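Local coordinates for protein thioesterase (Streptomyces coelicolor, PDB 3QMW) that probably hydrolyses thioester bonds as an alpha/beta-hydrolase-fold thioesterase of the prodiginine biosynthetic pathway, at residues G66-M79 with R176-C188. Residues are numbered along the deposited sequence; the frame is centred on the assembly and turned at random.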
loop_
_atom_site.group_PDB
_atom_site.type_symbol
_atom_site.label_atom_id
_atom_site.label_comp_id
_atom_site.label_asym_id
_atom_site.label_seq_id
_atom_site.Cartn_x
_atom_site.Cartn_y
_atom_site.Cartn_z
ATOM N N GLY D 66 1.897 19.180 -24.863
ATOM C CA GLY D 66 3.234 19.010 -25.439
ATOM C C GLY D 66 3.742 17.578 -25.401
ATOM O O GLY D 66 4.932 17.337 -25.602
ATOM N N ARG D 67 2.850 16.620 -25.151
ATOM C CA ARG D 67 3.254 15.230 -24.985
ATOM C C ARG D 67 2.061 14.334 -25.142
ATOM O O ARG D 67 0.932 14.799 -25.091
ATOM C CB ARG D 67 3.872 15.022 -23.600
ATOM C CG ARG D 67 2.880 15.146 -22.447
ATOM C CD ARG D 67 3.572 15.650 -21.208
ATOM N NE ARG D 67 3.838 17.088 -21.262
ATOM C CZ ARG D 67 4.672 17.736 -20.450
ATOM N NH1 ARG D 67 4.840 19.051 -20.595
ATOM N NH2 ARG D 67 5.356 17.084 -19.505
ATOM N N GLY D 68 2.314 13.042 -25.308
ATOM C CA GLY D 68 1.251 12.079 -25.584
ATOM C C GLY D 68 0.450 12.498 -26.803
ATOM O O GLY D 68 1.021 12.879 -27.829
ATOM N N LEU D 69 -0.875 12.470 -26.678
ATOM C CA LEU D 69 -1.760 12.862 -27.764
ATOM C C LEU D 69 -1.871 14.387 -27.870
ATOM O O LEU D 69 -2.732 14.912 -28.579
ATOM C CB LEU D 69 -3.148 12.245 -27.552
ATOM C CG LEU D 69 -3.217 10.715 -27.537
ATOM C CD1 LEU D 69 -4.632 10.265 -27.174
ATOM C CD2 LEU D 69 -2.785 10.136 -28.876
ATOM N N ARG D 70 -1.004 15.091 -27.152
ATOM C CA ARG D 70 -0.979 16.541 -27.146
ATOM C C ARG D 70 0.400 16.994 -27.561
ATOM O O ARG D 70 0.905 18.013 -27.090
ATOM C CB ARG D 70 -1.287 17.068 -25.749
ATOM C CG ARG D 70 -2.474 16.415 -25.087
ATOM C CD ARG D 70 -2.739 17.066 -23.761
ATOM N NE ARG D 70 -3.132 18.455 -23.934
ATOM C CZ ARG D 70 -3.360 19.304 -22.941
ATOM N NH1 ARG D 70 -3.707 20.551 -23.215
ATOM N NH2 ARG D 70 -3.242 18.917 -21.679
ATOM N N LEU D 71 1.003 16.224 -28.450
ATOM C CA LEU D 71 2.324 16.527 -28.966
ATOM C C LEU D 71 2.325 17.807 -29.821
ATOM O O LEU D 71 3.309 18.549 -29.843
ATOM C CB LEU D 71 2.814 15.336 -29.787
ATOM C CG LEU D 71 4.303 15.246 -30.097
ATOM C CD1 LEU D 71 5.129 15.144 -28.821
ATOM C CD2 LEU D 71 4.531 14.037 -30.994
ATOM N N ARG D 72 1.211 18.061 -30.505
ATOM C CA ARG D 72 1.080 19.219 -31.392
ATOM C C ARG D 72 0.894 20.544 -30.646
ATOM O O ARG D 72 1.086 21.614 -31.223
ATOM C CB ARG D 72 -0.097 19.026 -32.349
ATOM C CG ARG D 72 0.131 17.991 -33.433
ATOM C CD ARG D 72 -1.180 17.687 -34.163
ATOM N NE ARG D 72 -0.979 17.311 -35.569
ATOM C CZ ARG D 72 -0.867 16.065 -36.037
ATOM N NH1 ARG D 72 -0.698 15.879 -37.347
ATOM N NH2 ARG D 72 -0.921 15.004 -35.223
ATOM N N GLU D 73 0.501 20.476 -29.380
ATOM C CA GLU D 73 0.250 21.677 -28.599
ATOM C C GLU D 73 1.530 22.175 -27.955
ATOM O O GLU D 73 2.437 21.407 -27.681
ATOM C CB GLU D 73 -0.825 21.405 -27.556
ATOM C CG GLU D 73 -2.147 20.961 -28.171
ATOM C CD GLU D 73 -3.049 20.252 -27.180
ATOM O OE1 GLU D 73 -3.212 20.781 -26.055
ATOM O OE2 GLU D 73 -3.589 19.168 -27.530
ATOM N N ARG D 74 1.602 23.479 -27.731
ATOM C CA ARG D 74 2.806 24.104 -27.208
ATOM C C ARG D 74 2.872 23.940 -25.679
ATOM O O ARG D 74 1.895 24.234 -24.979
ATOM C CB ARG D 74 2.813 25.587 -27.590
ATOM C CG ARG D 74 4.083 26.353 -27.208
ATOM C CD ARG D 74 3.738 27.729 -26.618
ATOM N NE ARG D 74 2.935 27.601 -25.396
ATOM C CZ ARG D 74 2.476 28.621 -24.673
ATOM N NH1 ARG D 74 2.739 29.879 -25.031
ATOM N NH2 ARG D 74 1.758 28.379 -23.577
ATOM N N PRO D 75 4.023 23.473 -25.155
ATOM C CA PRO D 75 4.181 23.366 -23.708
ATOM C C PRO D 75 4.410 24.722 -23.033
ATOM O O PRO D 75 5.106 25.587 -23.579
ATOM C CB PRO D 75 5.430 22.498 -23.558
ATOM C CG PRO D 75 6.239 22.812 -24.754
ATOM C CD PRO D 75 5.241 23.047 -25.866
ATOM N N TYR D 76 3.838 24.895 -21.847
ATOM C CA TYR D 76 4.065 26.094 -21.068
ATOM C C TYR D 76 5.475 26.060 -20.475
ATOM O O TYR D 76 5.982 24.986 -20.119
ATOM C CB TYR D 76 3.045 26.199 -19.936
ATOM C CG TYR D 76 1.606 26.375 -20.367
ATOM C CD1 TYR D 76 1.006 27.630 -20.365
ATOM C CD2 TYR D 76 0.832 25.284 -20.743
ATOM C CE1 TYR D 76 -0.320 27.794 -20.739
ATOM C CE2 TYR D 76 -0.500 25.440 -21.115
ATOM C CZ TYR D 76 -1.066 26.693 -21.113
ATOM O OH TYR D 76 -2.381 26.834 -21.486
ATOM N N ASP D 77 6.098 27.239 -20.387
ATOM C CA ASP D 77 7.356 27.429 -19.646
ATOM C C ASP D 77 7.190 28.357 -18.428
ATOM O O ASP D 77 8.173 28.705 -17.781
ATOM C CB ASP D 77 8.473 27.934 -20.573
ATOM C CG ASP D 77 8.251 29.366 -21.059
ATOM O OD1 ASP D 77 7.550 29.556 -22.081
ATOM O OD2 ASP D 77 8.797 30.302 -20.428
ATOM N N THR D 78 5.946 28.726 -18.108
ATOM C CA THR D 78 5.647 29.627 -16.990
ATOM C C THR D 78 4.633 28.969 -16.044
ATOM O O THR D 78 3.591 28.453 -16.483
ATOM C CB THR D 78 5.100 30.999 -17.490
ATOM O OG1 THR D 78 5.995 31.553 -18.463
ATOM C CG2 THR D 78 4.950 31.993 -16.332
ATOM N N MET D 79 4.932 29.009 -14.744
ATOM C CA MET D 79 4.228 28.178 -13.767
ATOM C C MET D 79 2.763 28.564 -13.516
ATOM O O MET D 79 1.911 27.676 -13.445
ATOM C CB MET D 79 4.998 28.145 -12.441
ATOM C CG MET D 79 4.448 27.157 -11.398
ATOM S SD MET D 79 4.385 25.416 -11.908
ATOM C CE MET D 79 6.129 25.075 -12.153
ATOM N N ARG D 176 13.069 12.873 -28.234
ATOM C CA ARG D 176 11.791 13.449 -28.646
ATOM C C ARG D 176 11.169 14.424 -27.640
ATOM O O ARG D 176 10.500 15.385 -28.043
ATOM C CB ARG D 176 10.764 12.359 -28.963
ATOM C CG ARG D 176 9.317 12.859 -28.811
ATOM C CD ARG D 176 8.283 11.898 -29.316
ATOM N NE ARG D 176 7.904 12.204 -30.694
ATOM C CZ ARG D 176 6.800 11.753 -31.289
ATOM N NH1 ARG D 176 5.943 10.969 -30.632
ATOM N NH2 ARG D 176 6.541 12.091 -32.550
ATOM N N ARG D 177 11.365 14.178 -26.348
ATOM C CA ARG D 177 10.685 14.972 -25.327
ATOM C C ARG D 177 11.566 16.065 -24.710
ATOM O O ARG D 177 11.195 16.642 -23.689
ATOM C CB ARG D 177 10.099 14.053 -24.242
ATOM C CG ARG D 177 9.109 13.027 -24.802
ATOM C CD ARG D 177 7.971 12.700 -23.841
ATOM N NE ARG D 177 6.888 11.970 -24.505
ATOM C CZ ARG D 177 6.167 12.457 -25.508
ATOM N NH1 ARG D 177 6.421 13.665 -25.981
ATOM N NH2 ARG D 177 5.204 11.734 -26.047
ATOM N N LEU D 178 12.710 16.357 -25.335
ATOM C CA LEU D 178 13.618 17.438 -24.865
ATOM C C LEU D 178 13.017 18.854 -24.821
ATOM O O LEU D 178 13.218 19.571 -23.840
ATOM C CB LEU D 178 14.911 17.469 -25.682
ATOM C CG LEU D 178 16.087 16.763 -25.028
ATOM C CD1 LEU D 178 17.201 16.582 -26.029
ATOM C CD2 LEU D 178 16.553 17.563 -23.831
ATOM N N PRO D 179 12.311 19.275 -25.886
ATOM C CA PRO D 179 11.548 20.507 -25.784
ATOM C C PRO D 179 10.688 20.580 -24.529
ATOM O O PRO D 179 10.720 21.574 -23.805
ATOM C CB PRO D 179 10.657 20.475 -27.036
ATOM C CG PRO D 179 11.309 19.516 -27.974
ATOM C CD PRO D 179 12.490 18.886 -27.290
ATOM N N VAL D 180 9.938 19.514 -24.277
ATOM C CA VAL D 180 8.922 19.502 -23.230
ATOM C C VAL D 180 9.581 19.436 -21.871
ATOM O O VAL D 180 9.093 20.038 -20.923
ATOM C CB VAL D 180 7.974 18.341 -23.411
ATOM C CG1 VAL D 180 6.730 18.573 -22.618
ATOM C CG2 VAL D 180 7.620 18.202 -24.884
ATOM N N LEU D 181 10.705 18.732 -21.790
ATOM C CA LEU D 181 11.567 18.787 -20.616
ATOM C C LEU D 181 11.988 20.230 -20.341
ATOM O O LEU D 181 11.692 20.773 -19.276
ATOM C CB LEU D 181 12.802 17.901 -20.809
ATOM C CG LEU D 181 13.781 17.819 -19.627
ATOM C CD1 LEU D 181 13.075 17.400 -18.345
ATOM C CD2 LEU D 181 14.935 16.862 -19.932
ATOM N N ARG D 182 12.658 20.850 -21.316
ATOM C CA ARG D 182 13.120 22.245 -21.193
ATOM C C ARG D 182 11.991 23.186 -20.784
ATOM O O ARG D 182 12.186 24.056 -19.945
ATOM C CB ARG D 182 13.724 22.749 -22.511
ATOM C CG ARG D 182 15.114 22.212 -22.853
ATOM C CD ARG D 182 15.623 22.834 -24.144
ATOM N NE ARG D 182 16.745 22.102 -24.731
ATOM C CZ ARG D 182 18.007 22.163 -24.302
ATOM N NH1 ARG D 182 18.345 22.909 -23.251
ATOM N NH2 ARG D 182 18.948 21.461 -24.919
ATOM N N ALA D 183 10.815 23.017 -21.375
ATOM C CA ALA D 183 9.669 23.845 -21.018
ATOM C C ALA D 183 9.149 23.512 -19.610
ATOM O O ALA D 183 8.689 24.400 -18.886
ATOM C CB ALA D 183 8.567 23.704 -22.051
ATOM N N ASP D 184 9.224 22.240 -19.217
ATOM C CA ASP D 184 8.891 21.847 -17.840
ATOM C C ASP D 184 9.892 22.421 -16.832
ATOM O O ASP D 184 9.495 22.963 -15.805
ATOM C CB ASP D 184 8.849 20.316 -17.683
ATOM C CG ASP D 184 7.569 19.682 -18.228
ATOM O OD1 ASP D 184 6.608 20.400 -18.586
ATOM O OD2 ASP D 184 7.530 18.433 -18.298
ATOM N N LEU D 185 11.184 22.286 -17.117
ATOM C CA LEU D 185 12.218 22.752 -16.186
ATOM C C LEU D 185 12.259 24.278 -16.033
ATOM O O LEU D 185 12.715 24.797 -15.016
ATOM C CB LEU D 185 13.609 22.252 -16.594
ATOM C CG LEU D 185 14.137 20.936 -16.017
ATOM C CD1 LEU D 185 15.540 20.710 -16.538
ATOM C CD2 LEU D 185 14.151 20.938 -14.492
ATOM N N ARG D 186 11.798 24.992 -17.049
ATOM C CA ARG D 186 11.846 26.446 -17.031
ATOM C C ARG D 186 10.822 27.016 -16.058
ATOM O O ARG D 186 11.069 28.028 -15.410
ATOM C CB ARG D 186 11.610 27.013 -18.434
ATOM C CG ARG D 186 11.410 28.516 -18.431
ATOM C CD ARG D 186 11.860 29.184 -19.702
ATOM N NE ARG D 186 11.276 30.518 -19.781
ATOM C CZ ARG D 186 11.850 31.573 -20.342
ATOM N NH1 ARG D 186 11.200 32.735 -20.347
ATOM N NH2 ARG D 186 13.064 31.482 -20.889
ATOM N N ALA D 187 9.670 26.365 -15.952
ATOM C CA ALA D 187 8.683 26.780 -14.972
ATOM C C ALA D 187 9.176 26.560 -13.536
ATOM O O ALA D 187 8.588 27.095 -12.611
ATOM C CB ALA D 187 7.388 26.057 -15.200
ATOM N N CYS D 188 10.247 25.788 -13.354
ATOM C CA CYS D 188 10.780 25.481 -12.019
ATOM C C CYS D 188 11.951 26.358 -11.604
ATOM O O CYS D 188 12.315 26.392 -10.429
ATOM C CB CYS D 188 11.246 24.022 -11.953
ATOM S SG CYS D 188 9.926 22.812 -12.079
#
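Arg67 reaches from the loop to Asp184 on helix 178-189 and joins it through a salt bridge whose two planar groups are nearly coplanar, 29° apart. NH2 of Arg67 meets the syn lone pair of Asp184 OD2 at 2.8 Å, and the N-H...O angle of 160° is close to straight; a second bond, from NH1 to OD1, is less sure because NH1 is modelled too close to a neighbour. A bend at the third torsion of Arg67 turns the guanidinium edge to the carboxylate. Both groups are buried and pinned again from outside: Gly40 N donates to Asp184 OD2, and Arg67 NH2 also reaches Gly41 O. A leucine in place of Arg67 would probably leave the buried Asp184 carboxylate without its countercharge.

The tightly packed part runs further along the helix, where Pro75 CG lies 3.7 Å from Ala183 CB and Met79 CE packs against Ala187 CB. On the more open side Asp77 and Arg186, both partly exposed, form a salt bridge whose OD2-to-NE hydrogen bond, 2.6 Å long, is weak because it bends to 120°; the two planes stand steeply against each other. At the other end Leu71 CD2 lies over a guanidinium face of the exposed Arg176.

In this alpha/beta-hydrolase fold the contact thus ties the loop between strand 57-61 and helix 79-91 to helix 178-189, while Met79 and Asp184 also touch helix 106-120, and Leu181 packs on helix 150-159.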